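Local coordinates for capsular polysaccharide biosynthesis protein (Burkholderia pseudomallei, PDB 4BQN) that binds coenzyme A and is probably an acetyltransferase that takes part in building the capsular polysaccharide of this pathogen, at residues F42-S45 / E46-D50; P114-E118 / G119-A123; T137-R140 / H141-E144. The protein carries 1 engineered substitution. All coordinates share one frame; numbering follows the deposited sequence. Where two conformers were deposited one is given.

Overall arrangement
Three short-range contacts, set in series along the chain with no nesting or crossing, show how one fold handles its turns and helix ends. Contact 1 (42-45 with 46-50) closes the loop that follows strand 33-35 of the parallel sheet by starting helix 46-56. Contact 2 (114-118 with 119-123) turns the chain between the two antiparallel strands 107-108 and 121-122. Contact 3 (137-140 with 141-144) joins helix 135-140 to helix 142-151. The centres of contacts 1 and 3 lie about 44 Å apart, on opposite sides of the chain's centre, whereas contacts 2 and 3 touch through D122 and Y138. Bound coenzyme A lies near contacts 1 and 2.

Contact 1 of 3, residues F42-S45 / E46-D50; sequences FVAS and EEQID
At S45 the chain passes from a loop that is extended at A44 and S45 into the first turn of helix 46-56, and I49 N closes that turn on S45 O at 2.9 Å. The side chain of S45 serves the same helix end: OG accepts from Q48 N at 3.0 Å in a fairly straight bond. It can do so because OG stands between its own N and carbonyl carbon (chi1 70°), which swings it over the start of the helix. Q48 completes a reciprocal pair. Its chain, extended beyond CG, runs back alongside the S45 hydroxyl, CG passing 3.2 Å from OG, and brings the amide oxygen OE1 to S45 N at 3.0 Å. That bond is nearly straight at the hydrogen (172°), although the donor is tilted 31° from the amide's carbonyl plane. A water donates to both Q48 OE1 and V43 O, so OE1 is gripped by two donors and the side-chain amide is tied to the loop as well as to the cap. On the buried side the methyl CD1 of I49 rests against A44 CB at 4.1 Å. Outside the cap, the carboxylates of E46 and D50 both form salt bridges with K76, while A44 O accepts from R73. S45 and Q48, each side chain bonding the other's backbone N, form a capping box at the N terminus of a helix.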
ATOM      1  N   PHE A  42     -10.826  -4.896  -5.145  1.00 13.53           N
ATOM      2  CA  PHE A  42     -11.640  -3.706  -4.910  1.00 14.21           C
ATOM      3  C   PHE A  42     -12.537  -3.348  -6.086  1.00 15.65           C
ATOM      4  O   PHE A  42     -13.446  -2.526  -5.926  1.00 20.28           O
ATOM      5  CB  PHE A  42     -10.768  -2.497  -4.533  1.00 15.79           C
ATOM      6  CG  PHE A  42      -9.914  -1.982  -5.657  1.00 19.52           C
ATOM      7  CD1 PHE A  42      -8.671  -2.558  -5.935  1.00 21.66           C
ATOM      8  CD2 PHE A  42     -10.340  -0.906  -6.431  1.00 20.50           C
ATOM      9  CE1 PHE A  42      -7.873  -2.071  -6.968  1.00 25.77           C
ATOM     10  CE2 PHE A  42      -9.556  -0.429  -7.471  1.00 28.57           C
ATOM     11  CZ  PHE A  42      -8.320  -1.010  -7.741  1.00 28.51           C
ATOM     12  N   VAL A  43     -12.290  -3.958  -7.244  1.00 14.83           N
ATOM     13  CA  VAL A  43     -13.047  -3.573  -8.416  0.70 16.16           C
ATOM     14  C   VAL A  43     -13.791  -4.714  -9.107  1.00 13.85           C
ATOM     15  O   VAL A  43     -14.782  -4.448  -9.779  1.00 15.00           O
ATOM     16  CB  VAL A  43     -12.176  -2.745  -9.386  0.70 18.38           C
ATOM     17  CG1 VAL A  43     -11.192  -3.641 -10.110  0.70 17.56           C
ATOM     18  CG2 VAL A  43     -13.032  -1.918 -10.338  0.70 22.53           C
ATOM     19  N   ALA A  44     -13.377  -5.964  -8.897  1.00 12.57           N
ATOM     20  CA  ALA A  44     -14.050  -7.086  -9.556  1.00 12.38           C
ATOM     21  C   ALA A  44     -15.543  -7.046  -9.291  1.00 13.26           C
ATOM     22  O   ALA A  44     -15.965  -6.872  -8.151  1.00 13.99           O
ATOM     23  CB  ALA A  44     -13.485  -8.416  -9.071  1.00 14.56           C
ATOM     24  N   SER A  45     -16.342  -7.229 -10.336  1.00 13.68           N
ATOM     25  CA  SER A  45     -17.779  -7.364 -10.144  1.00 14.90           C
ATOM     26  C   SER A  45     -18.107  -8.809  -9.781  1.00 15.32           C
ATOM     27  O   SER A  45     -17.270  -9.711  -9.931  1.00 14.74           O
ATOM     28  CB  SER A  45     -18.521  -7.001 -11.419  1.00 15.06           C
ATOM     29  OG  SER A  45     -18.276  -8.009 -12.394  1.00 16.06           O
ATOM     30  N   GLU A  46     -19.330  -9.036  -9.319  1.00 14.45           N
ATOM     31  CA  GLU A  46     -19.748 -10.388  -9.008  1.00 13.96           C
ATOM     32  C   GLU A  46     -19.727 -11.279 -10.234  1.00 14.50           C
ATOM     33  O   GLU A  46     -19.299 -12.431 -10.157  1.00 15.86           O
ATOM     34  CB  GLU A  46     -21.111 -10.388  -8.346  1.00 16.69           C
ATOM     35  CG  GLU A  46     -21.459 -11.722  -7.720  1.00 15.24           C
ATOM     36  CD  GLU A  46     -22.756 -11.672  -6.945  1.00 17.46           C
ATOM     37  OE1 GLU A  46     -23.379 -10.581  -6.854  1.00 21.31           O
ATOM     38  OE2 GLU A  46     -23.143 -12.727  -6.417  1.00 16.95           O
ATOM     39  N   GLU A  47     -20.158 -10.735 -11.371  1.00 14.40           N
ATOM     40  CA  GLU A  47     -20.153 -11.498 -12.603  0.60 16.38           C
ATOM     41  C   GLU A  47     -18.715 -11.887 -12.964  1.00 15.44           C
ATOM     42  O   GLU A  47     -18.449 -13.028 -13.353  1.00 15.91           O
ATOM     43  CB  GLU A  47     -20.821 -10.698 -13.727  0.60 17.88           C
ATOM     44  CG  GLU A  47     -22.337 -10.567 -13.594  0.60 21.03           C
ATOM     45  CD  GLU A  47     -22.786  -9.675 -12.442  0.60 25.15           C
ATOM     46  OE1 GLU A  47     -22.071  -8.706 -12.094  0.60 23.37           O
ATOM     47  OE2 GLU A  47     -23.875  -9.938 -11.886  0.60 33.73           O
ATOM     48  N   GLN A  48     -17.784 -10.953 -12.798  1.00 14.56           N
ATOM     49  CA  GLN A  48     -16.378 -11.229 -13.113  1.00 14.49           C
ATOM     50  C   GLN A  48     -15.775 -12.272 -12.189  1.00 14.08           C
ATOM     51  O   GLN A  48     -15.100 -13.204 -12.644  1.00 14.77           O
ATOM     52  CB  GLN A  48     -15.541  -9.956 -13.077  1.00 15.80           C
ATOM     53  CG  GLN A  48     -15.836  -9.047 -14.256  1.00 17.08           C
ATOM     54  CD  GLN A  48     -15.305  -7.646 -14.088  1.00 15.62           C
ATOM     55  OE1 GLN A  48     -15.014  -7.194 -12.986  1.00 16.64           O
ATOM     56  NE2 GLN A  48     -15.208  -6.929 -15.199  1.00 20.77           N
ATOM     57  N   ILE A  49     -16.018 -12.122 -10.893  1.00 13.24           N
ATOM     58  CA  ILE A  49     -15.431 -13.057  -9.934  1.00 13.61           C
ATOM     59  C   ILE A  49     -16.010 -14.466 -10.072  1.00 13.92           C
ATOM     60  O   ILE A  49     -15.282 -15.469  -9.913  1.00 15.44           O
ATOM     61  CB  ILE A  49     -15.451 -12.509  -8.483  1.00 14.80           C
ATOM     62  CG1 ILE A  49     -14.236 -13.031  -7.711  1.00 14.71           C
ATOM     63  CG2 ILE A  49     -16.764 -12.815  -7.771  1.00 15.29           C
ATOM     64  CD1 ILE A  49     -12.925 -12.372  -8.105  1.00 16.04           C
ATOM     65  N   ASP A  50     -17.309 -14.537 -10.395  1.00 15.03           N
ATOM     66  CA  ASP A  50     -17.964 -15.817 -10.694  1.00 15.60           C
ATOM     67  C   ASP A  50     -17.296 -16.495 -11.890  1.00 15.41           C
ATOM     68  O   ASP A  50     -16.997 -17.696 -11.848  1.00 17.85           O
ATOM     69  CB  ASP A  50     -19.447 -15.614 -11.026  1.00 17.52           C
ATOM     70  CG  ASP A  50     -20.323 -15.382  -9.798  1.00 17.40           C
ATOM     71  OD1 ASP A  50     -19.902 -15.603  -8.640  1.00 16.94           O
ATOM     72  OD2 ASP A  50     -21.487 -14.980 -10.010  1.00 21.52           O
TER
HETATM   73  O   HOH W   1     -14.775  -4.540 -12.491  1.00 28.84           O

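Contact 2 of 3, residues P114-E118 / G119-A123; sequences PPHPE and GYVDA
A type I beta turn from H116 to G119 leads into strand 121-122, the partner of strand 107-108 in a two-stranded antiparallel sheet. G119 N closes the turn on H116 O at 2.8 Å, the N standing well above the carbonyl plane of H116. The imidazole of H116 adds a second bond inside the turn: ND1 accepts from E118 N at 3.0 Å, the donor lying in the ring plane. With CG anti to the backbone N (chi1 -170°), the ring is carried toward the outgoing strand, where CD2 meets V121 CG1 obliquely at 3.6 Å. One face of the imidazole looks onto Y120 O, 3.7 Å above its plane and offset toward the rim; the opposite face carries P117 CD. The edge bond and these two neighbours limit the rotation of the ring. G119 has a positive phi of 87°, as is common for glycine at the last position of such a turn. The extended E118 side chain runs out on the imidazole side of the turn, and a water donates to both its OE1 (2.8 Å) and Y120 O, while OE2 is held in a salt bridge by K267. Y120, just after the turn, points the other way, its CD2 lying 3.3 Å from E118 O; its hydroxyl bonds N200, a coenzyme A-binding residue, placing its side chain next to the coenzyme A site.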
ATOM      1  N   PRO A 114     -17.013   9.828   3.720  1.00 12.84           N
ATOM      2  CA  PRO A 114     -17.140   9.597   2.280  1.00 14.31           C
ATOM      3  C   PRO A 114     -15.788   9.267   1.659  1.00 14.97           C
ATOM      4  O   PRO A 114     -14.751   9.761   2.126  1.00 16.29           O
ATOM      5  CB  PRO A 114     -17.632  10.945   1.747  1.00 16.75           C
ATOM      6  CG  PRO A 114     -18.261  11.621   2.917  1.00 20.55           C
ATOM      7  CD  PRO A 114     -17.492  11.165   4.118  1.00 15.26           C
ATOM      8  N   PRO A 115     -15.786   8.442   0.606  1.00 15.78           N
ATOM      9  CA  PRO A 115     -14.529   8.193  -0.091  1.00 16.80           C
ATOM     10  C   PRO A 115     -13.939   9.508  -0.592  1.00 16.73           C
ATOM     11  O   PRO A 115     -14.666  10.398  -1.044  1.00 18.12           O
ATOM     12  CB  PRO A 115     -14.943   7.306  -1.271  1.00 19.80           C
ATOM     13  CG  PRO A 115     -16.241   6.703  -0.853  1.00 28.74           C
ATOM     14  CD  PRO A 115     -16.918   7.749  -0.026  1.00 19.63           C
ATOM     15  N   HIS A 116     -12.630   9.642  -0.486  1.00 15.77           N
ATOM     16  CA  HIS A 116     -11.963  10.837  -0.975  1.00 14.83           C
ATOM     17  C   HIS A 116     -11.542  10.575  -2.414  1.00 15.69           C
ATOM     18  O   HIS A 116     -11.022   9.490  -2.709  1.00 16.26           O
ATOM     19  CB  HIS A 116     -10.745  11.165  -0.099  1.00 15.65           C
ATOM     20  CG  HIS A 116     -10.150  12.505  -0.391  1.00 14.26           C
ATOM     21  ND1 HIS A 116      -9.414  12.761  -1.528  1.00 17.82           N
ATOM     22  CD2 HIS A 116     -10.229  13.674   0.286  1.00 15.97           C
ATOM     23  CE1 HIS A 116      -9.054  14.034  -1.533  1.00 19.33           C
ATOM     24  NE2 HIS A 116      -9.538  14.609  -0.444  1.00 18.16           N
ATOM     25  N   PRO A 117     -11.752  11.556  -3.318  1.00 17.93           N
ATOM     26  CA  PRO A 117     -11.455  11.283  -4.736  1.00 19.68           C
ATOM     27  C   PRO A 117     -10.001  10.887  -4.988  1.00 18.23           C
ATOM     28  O   PRO A 117      -9.699  10.242  -5.987  1.00 19.36           O
ATOM     29  CB  PRO A 117     -11.797  12.601  -5.451  1.00 25.12           C
ATOM     30  CG  PRO A 117     -12.094  13.599  -4.386  1.00 32.25           C
ATOM     31  CD  PRO A 117     -12.402  12.863  -3.120  1.00 20.86           C
ATOM     32  N   GLU A 118      -9.112  11.259  -4.077  1.00 15.38           N
ATOM     33  CA  GLU A 118      -7.712  10.921  -4.218  1.00 16.76           C
ATOM     34  C   GLU A 118      -7.304   9.661  -3.449  1.00 15.78           C
ATOM     35  O   GLU A 118      -6.177   9.191  -3.594  1.00 19.54           O
ATOM     36  CB  GLU A 118      -6.854  12.134  -3.838  1.00 19.27           C
ATOM     37  CG  GLU A 118      -7.136  13.334  -4.749  1.00 21.18           C
ATOM     38  CD  GLU A 118      -6.677  14.660  -4.194  1.00 22.80           C
ATOM     39  OE1 GLU A 118      -6.252  14.714  -3.014  1.00 23.09           O
ATOM     40  OE2 GLU A 118      -6.750  15.653  -4.954  1.00 26.38           O
ATOM     41  N   GLY A 119      -8.220   9.129  -2.632  1.00 14.36           N
ATOM     42  CA  GLY A 119      -8.007   7.866  -1.916  1.00 15.19           C
ATOM     43  C   GLY A 119      -7.297   7.958  -0.566  1.00 14.99           C
ATOM     44  O   GLY A 119      -7.183   6.957   0.149  1.00 16.00           O
ATOM     45  N   TYR A 120      -6.772   9.137  -0.231  1.00 12.60           N
ATOM     46  CA  TYR A 120      -5.993   9.332   0.995  1.00 11.94           C
ATOM     47  C   TYR A 120      -6.365  10.654   1.623  1.00 10.57           C
ATOM     48  O   TYR A 120      -6.750  11.602   0.916  1.00 13.31           O
ATOM     49  CB  TYR A 120      -4.486   9.328   0.709  1.00 13.29           C
ATOM     50  CG  TYR A 120      -4.046   8.100  -0.027  1.00 12.07           C
ATOM     51  CD1 TYR A 120      -3.721   6.934   0.656  1.00 12.93           C
ATOM     52  CD2 TYR A 120      -4.013   8.083  -1.424  1.00 12.05           C
ATOM     53  CE1 TYR A 120      -3.344   5.788  -0.035  1.00 12.19           C
ATOM     54  CE2 TYR A 120      -3.648   6.941  -2.116  1.00 12.39           C
ATOM     55  CZ  TYR A 120      -3.317   5.806  -1.419  1.00 11.99           C
ATOM     56  OH  TYR A 120      -2.943   4.693  -2.120  1.00 12.71           O
ATOM     57  N   VAL A 121      -6.269  10.704   2.945  1.00  9.97           N
ATOM     58  CA  VAL A 121      -6.476  11.924   3.701  1.00 10.94           C
ATOM     59  C   VAL A 121      -5.431  12.038   4.803  1.00 11.66           C
ATOM     60  O   VAL A 121      -4.770  11.056   5.164  1.00 12.11           O
ATOM     61  CB  VAL A 121      -7.887  11.977   4.336  1.00 11.67           C
ATOM     62  CG1 VAL A 121      -8.979  11.996   3.264  1.00 13.44           C
ATOM     63  CG2 VAL A 121      -8.102  10.821   5.304  1.00 12.97           C
ATOM     64  N   ASP A 122      -5.264  13.244   5.318  1.00 11.34           N
ATOM     65  CA  ASP A 122      -4.333  13.455   6.411  1.00 11.26           C
ATOM     66  C   ASP A 122      -5.099  13.315   7.725  1.00 11.64           C
ATOM     67  O   ASP A 122      -5.900  14.176   8.097  1.00 12.21           O
ATOM     68  CB  ASP A 122      -3.614  14.801   6.270  1.00 12.24           C
ATOM     69  CG  ASP A 122      -2.452  14.929   7.223  1.00 10.74           C
ATOM     70  OD1 ASP A 122      -2.690  14.861   8.447  1.00 12.26           O
ATOM     71  OD2 ASP A 122      -1.299  15.040   6.742  1.00 12.24           O
ATOM     72  N   ALA A 123      -4.887  12.188   8.394  1.00 11.39           N
ATOM     73  CA  ALA A 123      -5.543  11.890   9.651  1.00 11.65           C
ATOM     74  C   ALA A 123      -5.125  12.814  10.783  1.00 11.68           C
ATOM     75  O   ALA A 123      -5.909  13.030  11.706  1.00 12.73           O
ATOM     76  CB  ALA A 123      -5.316  10.441  10.042  1.00 13.31           C
TER
HETATM   77  O   HOH W   2      -5.327  13.147  -0.892  1.00 23.77           O

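Contact 3 of 3, residues T137-R140 / H141-E144; sequences TYLR and HLEE
T137 and H141 lie side by side and point the same way, with the H141 imidazole leaning back toward T137. ND1 donates to T137 O at 2.8 Å with an N-H...O angle of 158°; the oxygen sits at the ring edge, in its plane, while the donor is tilted 34° from the carbonyl plane. The methyl CG2 of T137 flanks the same part of the ring, 3.7 Å from CE1. A chi1 of -75°, which sets CG beside the backbone N, brings the H141 ring to this side, and its turn about CB-CG presents ND1 to the carbonyl. A water lies over the centre of one ring face, and the ring of F310, from helix 300-310, meets the imidazole at a slant. H141 is also the N-cap residue of helix 142-151, and its N closes a turn on Y138 O at 2.9 Å. Here one helix ends and the next begins almost at once, a histidine side chain supplying a bond to T137 O, which R140 N also meets weakly. On the buried side the two methyls of L142 reach different neighbours in the preceding helix: CD2 comes obliquely to the Y138 ring, 3.7 Å from CE1, the two side chains crossing at about a right angle, while CD1 lies alongside L139 CD1 at 4.1 Å. The leucines pack on helix 269-281, and the Y138 hydroxyl bonds that of Y242. In the E143 conformer given, a water bridges L139 O and E143 OE1, the other carboxylate oxygen being salt-bridged to R256.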
ATOM      1  N   THR A 137      -3.420  27.873  11.732  1.00 21.06           N
ATOM      2  CA  THR A 137      -2.572  27.474  12.858  1.00 19.27           C
ATOM      3  C   THR A 137      -1.817  26.186  12.520  1.00 17.29           C
ATOM      4  O   THR A 137      -0.614  26.077  12.761  1.00 18.67           O
ATOM      5  CB  THR A 137      -3.383  27.300  14.154  1.00 21.40           C
ATOM      6  OG1 THR A 137      -4.041  28.533  14.466  1.00 29.40           O
ATOM      7  CG2 THR A 137      -2.479  26.921  15.319  1.00 24.67           C
ATOM      8  N   TYR A 138      -2.526  25.223  11.937  1.00 16.90           N
ATOM      9  CA  TYR A 138      -1.903  23.964  11.547  1.00 14.85           C
ATOM     10  C   TYR A 138      -0.766  24.206  10.558  1.00 15.24           C
ATOM     11  O   TYR A 138       0.341  23.674  10.734  1.00 15.14           O
ATOM     12  CB  TYR A 138      -2.940  23.023  10.947  1.00 16.20           C
ATOM     13  CG  TYR A 138      -2.454  21.603  10.740  1.00 15.36           C
ATOM     14  CD1 TYR A 138      -1.737  21.243   9.596  1.00 15.75           C
ATOM     15  CD2 TYR A 138      -2.732  20.618  11.687  1.00 14.49           C
ATOM     16  CE1 TYR A 138      -1.303  19.932   9.407  1.00 14.08           C
ATOM     17  CE2 TYR A 138      -2.296  19.309  11.523  1.00 13.44           C
ATOM     18  CZ  TYR A 138      -1.591  18.968  10.379  1.00 11.77           C
ATOM     19  OH  TYR A 138      -1.165  17.664  10.221  1.00 12.76           O
ATOM     20  N   LEU A 139      -1.024  25.013   9.527  1.00 15.69           N
ATOM     21  CA  LEU A 139      -0.005  25.284   8.518  1.00 16.30           C
ATOM     22  C   LEU A 139       1.230  25.982   9.103  1.00 18.89           C
ATOM     23  O   LEU A 139       2.350  25.743   8.641  1.00 21.07           O
ATOM     24  CB  LEU A 139      -0.588  26.053   7.325  1.00 19.19           C
ATOM     25  CG  LEU A 139      -1.162  25.191   6.178  1.00 20.32           C
ATOM     26  CD1 LEU A 139      -0.046  24.501   5.409  1.00 24.23           C
ATOM     27  CD2 LEU A 139      -2.204  24.165   6.624  1.00 21.12           C
ATOM     28  N   ARG A 140       1.038  26.784  10.151  1.00 17.74           N
ATOM     29  CA  ARG A 140       2.172  27.428  10.815  0.60 17.77           C
ATOM     30  C   ARG A 140       2.977  26.459  11.686  1.00 19.88           C
ATOM     31  O   ARG A 140       4.102  26.772  12.051  1.00 24.42           O
ATOM     32  CB  ARG A 140       1.717  28.634  11.641  0.60 19.97           C
ATOM     33  CG  ARG A 140       1.318  29.830  10.786  0.60 25.71           C
ATOM     34  CD  ARG A 140       0.995  31.060  11.625  0.60 32.12           C
ATOM     35  NE  ARG A 140      -0.235  30.911  12.404  0.60 43.35           N
ATOM     36  CZ  ARG A 140      -1.433  31.366  12.037  0.60 32.14           C
ATOM     37  NH1 ARG A 140      -1.587  32.009  10.886  0.60 39.12           N
ATOM     38  NH2 ARG A 140      -2.482  31.178  12.825  0.60 38.12           N
ATOM     39  N   HIS A 141       2.413  25.282  11.991  1.00 16.41           N
ATOM     40  CA  HIS A 141       3.045  24.313  12.904  1.00 16.02           C
ATOM     41  C   HIS A 141       3.552  23.032  12.230  1.00 13.86           C
ATOM     42  O   HIS A 141       3.801  22.020  12.901  1.00 14.55           O
ATOM     43  CB  HIS A 141       2.074  23.951  14.033  1.00 18.73           C
ATOM     44  CG  HIS A 141       1.922  25.018  15.075  1.00 21.35           C
ATOM     45  ND1 HIS A 141       1.131  26.133  14.898  1.00 23.93           N
ATOM     46  CD2 HIS A 141       2.455  25.130  16.314  1.00 26.35           C
ATOM     47  CE1 HIS A 141       1.186  26.888  15.979  1.00 37.31           C
ATOM     48  NE2 HIS A 141       1.983  26.302  16.855  1.00 32.97           N
ATOM     49  N   LEU A 142       3.745  23.069  10.915  1.00 13.74           N
ATOM     50  CA  LEU A 142       4.187  21.847  10.228  1.00 13.05           C
ATOM     51  C   LEU A 142       5.527  21.358  10.745  1.00 14.56           C
ATOM     52  O   LEU A 142       5.749  20.150  10.852  1.00 13.63           O
ATOM     53  CB  LEU A 142       4.282  22.026   8.723  1.00 13.69           C
ATOM     54  CG  LEU A 142       2.998  22.380   7.982  1.00 15.61           C
ATOM     55  CD1 LEU A 142       3.313  22.468   6.499  1.00 16.09           C
ATOM     56  CD2 LEU A 142       1.891  21.362   8.214  1.00 16.36           C
ATOM     57  N   GLU A 143       6.419  22.289  11.074  1.00 13.28           N
ATOM     58  CA  GLU A 143       7.743  21.918  11.580  0.70 14.23           C
ATOM     59  C   GLU A 143       7.680  21.262  12.947  1.00 13.04           C
ATOM     60  O   GLU A 143       8.416  20.313  13.208  1.00 14.41           O
ATOM     61  CB  GLU A 143       8.666  23.135  11.641  0.70 15.88           C
ATOM     62  CG  GLU A 143       9.196  23.574  10.285  0.70 18.13           C
ATOM     63  CD  GLU A 143       8.231  24.438   9.486  0.70 20.02           C
ATOM     64  OE1 GLU A 143       7.146  24.806   9.993  0.70 18.07           O
ATOM     65  OE2 GLU A 143       8.582  24.763   8.334  0.70 26.49           O
ATOM     66  N   GLU A 144       6.827  21.773  13.835  1.00 13.33           N
ATOM     67  CA  GLU A 144       6.662  21.181  15.168  0.70 13.26           C
ATOM     68  C   GLU A 144       6.137  19.750  15.042  1.00 13.09           C
ATOM     69  O   GLU A 144       6.595  18.836  15.746  1.00 13.91           O
ATOM     70  CB  GLU A 144       5.714  22.014  16.038  0.70 15.67           C
ATOM     71  CG  GLU A 144       6.307  23.323  16.545  0.70 17.15           C
ATOM     72  CD  GLU A 144       6.126  24.504  15.601  0.70 18.05           C
ATOM     73  OE1 GLU A 144       5.857  24.328  14.393  0.70 16.60           O
ATOM     74  OE2 GLU A 144       6.286  25.644  16.084  0.70 24.43           O
TER
HETATM   75  O   HOH W   3       4.886  25.903   8.708  0.50 25.63           O
HETATM   76  O   HOH W   4       6.920  26.355  12.553  0.70 26.05           O
HETATM   77  O   HOH W   5       4.702  27.583  14.793  1.00 41.45           O